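Local coordinates for lipoprotein (Mycoplasma mycoides subsp. capri, PDB 7ADK), which is probably a surface-attached peptidase of the chymotrypsin-like PA clan, belonging to a mycoplasma family linked to cleavage of host immunoglobulins, at residues T487-S492 against Y558-A563. Sequence-based numbering, arbitrary orientation.
Sequences TKFTFS and YSVWSA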
# COMPACT_ATOMS: atom_id res chain seq x y z
N THR B 487 14.88 -4.87 9.11
CA THR B 487 15.57 -4.25 10.25
C THR B 487 16.29 -3.01 9.74
O THR B 487 16.67 -2.93 8.57
CB THR B 487 16.52 -5.21 10.98
OG1 THR B 487 16.00 -6.52 11.05
CG2 THR B 487 16.80 -4.78 12.41
N LYS B 488 16.43 -2.02 10.60
CA LYS B 488 17.08 -0.74 10.30
C LYS B 488 18.12 -0.44 11.37
O LYS B 488 17.85 -0.60 12.55
CB LYS B 488 15.98 0.32 10.18
CG LYS B 488 16.50 1.75 9.97
CD LYS B 488 15.35 2.67 9.54
CE LYS B 488 15.79 4.14 9.59
NZ LYS B 488 14.86 5.03 8.87
N PHE B 489 19.30 0.00 10.95
CA PHE B 489 20.41 0.35 11.82
C PHE B 489 20.79 1.80 11.55
O PHE B 489 21.24 2.10 10.45
CB PHE B 489 21.59 -0.60 11.56
CG PHE B 489 21.22 -2.06 11.71
CD1 PHE B 489 20.67 -2.76 10.63
CD2 PHE B 489 21.37 -2.70 12.94
CE1 PHE B 489 20.21 -4.07 10.79
CE2 PHE B 489 20.93 -4.02 13.10
CZ PHE B 489 20.33 -4.69 12.03
N THR B 490 20.61 2.69 12.51
CA THR B 490 20.90 4.13 12.36
C THR B 490 22.08 4.51 13.23
O THR B 490 22.10 4.20 14.41
CB THR B 490 19.69 5.00 12.69
OG1 THR B 490 18.61 4.63 11.86
CG2 THR B 490 19.91 6.48 12.44
N PHE B 491 23.05 5.21 12.67
CA PHE B 491 24.28 5.64 13.32
C PHE B 491 24.35 7.16 13.38
O PHE B 491 24.02 7.85 12.41
CB PHE B 491 25.49 5.05 12.62
CG PHE B 491 25.44 3.55 12.43
CD1 PHE B 491 24.77 3.00 11.32
CD2 PHE B 491 26.05 2.70 13.37
CE1 PHE B 491 24.72 1.61 11.15
CE2 PHE B 491 26.03 1.31 13.16
CZ PHE B 491 25.36 0.77 12.06
N SER B 492 24.79 7.68 14.52
CA SER B 492 24.84 9.10 14.84
C SER B 492 26.14 9.45 15.56
O SER B 492 26.65 8.62 16.31
CB SER B 492 23.63 9.47 15.69
OG SER B 492 23.56 8.68 16.85
N TYR B 558 24.70 3.91 17.99
CA TYR B 558 23.82 3.16 17.10
C TYR B 558 22.45 2.94 17.74
O TYR B 558 22.31 2.81 18.95
CB TYR B 558 24.46 1.84 16.64
CG TYR B 558 24.49 0.71 17.65
CD1 TYR B 558 25.61 0.53 18.47
CD2 TYR B 558 23.40 -0.17 17.75
CE1 TYR B 558 25.64 -0.52 19.41
CE2 TYR B 558 23.42 -1.21 18.70
CZ TYR B 558 24.54 -1.38 19.54
OH TYR B 558 24.58 -2.37 20.45
N SER B 559 21.42 2.87 16.90
CA SER B 559 20.08 2.45 17.26
C SER B 559 19.52 1.48 16.22
O SER B 559 19.74 1.65 15.03
CB SER B 559 19.17 3.66 17.47
OG SER B 559 19.17 4.52 16.35
N VAL B 560 18.85 0.43 16.68
CA VAL B 560 18.26 -0.63 15.85
C VAL B 560 16.75 -0.49 15.91
O VAL B 560 16.17 -0.43 16.99
CB VAL B 560 18.68 -2.04 16.29
CG1 VAL B 560 18.25 -3.08 15.26
CG2 VAL B 560 20.18 -2.15 16.49
N TRP B 561 16.09 -0.46 14.76
CA TRP B 561 14.66 -0.24 14.61
C TRP B 561 14.01 -1.37 13.82
O TRP B 561 14.66 -2.02 13.01
CB TRP B 561 14.39 1.12 13.96
CG TRP B 561 14.96 2.34 14.61
CD1 TRP B 561 16.26 2.69 14.60
CD2 TRP B 561 14.28 3.38 15.37
NE1 TRP B 561 16.45 3.82 15.37
CE2 TRP B 561 15.26 4.29 15.86
CE3 TRP B 561 12.93 3.66 15.70
CZ2 TRP B 561 14.92 5.40 16.65
CZ3 TRP B 561 12.59 4.78 16.47
CH2 TRP B 561 13.58 5.64 16.95
N SER B 562 12.72 -1.63 14.03
CA SER B 562 11.95 -2.59 13.23
C SER B 562 10.46 -2.31 13.31
O SER B 562 9.94 -2.13 14.41
CB SER B 562 12.24 -4.01 13.69
OG SER B 562 11.60 -4.93 12.83
N ALA B 563 9.76 -2.23 12.17
CA ALA B 563 8.36 -1.81 12.08
C ALA B 563 8.06 -0.47 12.78
O ALA B 563 6.97 -0.28 13.32
CB ALA B 563 7.45 -2.96 12.50
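The indole of Trp-561 meets strand 487-492 with its edge: the carbonyl O of Lys-488 lies near the ring plane, 4.2 Å from CD1. Thr-490 OG1 reaches CD1 obliquely. At the same edge, within its own strand, the indole NE1 donates to Ser-559 OG (3.0 Å), which sits in the ring plane. This bond helps to fix the ring's rotation. Ser-559 and Trp-561 point to the same face of the sheet; chi1 of 54° places the serine OG between its backbone N and carbonyl carbon, within reach of NE1. Ser-559 OG also lies beside Thr-490 CB.

On the other face are Phe-489, Phe-491, Val-560 and Tyr-558. The Phe-489 ring lies alongside Val-560, and its CE2 is 3.6 Å from CG1. That methyl also touches CG2 of Thr-487. The Phe-491 ring meets only the root of Tyr-558, CD2 to CB at 3.7 Å; the phenol leads away, and the tyrosine side chain touches Leu-578 of helix 575-582. Phe-489 also touches Ile-582 of that helix.

Segments 487-492 and 558-562 run antiparallel, with 157° between their directions, as neighbours in a larger antiparallel sheet. This is consistent with one of the beta-barrels of a chymotrypsin-like peptidase. Lys-488 with Trp-561 and Thr-490 with Ser-559 are hydrogen-bonded pairs; the intervening Phe-489 and Val-560 form a non-hydrogen-bonded pair. Thr-490 N donates to Ser-559 O (2.9 Å) in a nearly straight bond, 174° at the hydrogen. Trp-561 N to Lys-488 O is 2.8 Å. Strand 461-467 pairs along the other edge of 487-492.

Lys-488 shares the Trp-561 face, but beyond CB its extended chain turns away from strand 558-562, and NZ forms a salt bridge with Glu-291. Thr-490 OG1 hydrogen-bonds Ser-463 OG.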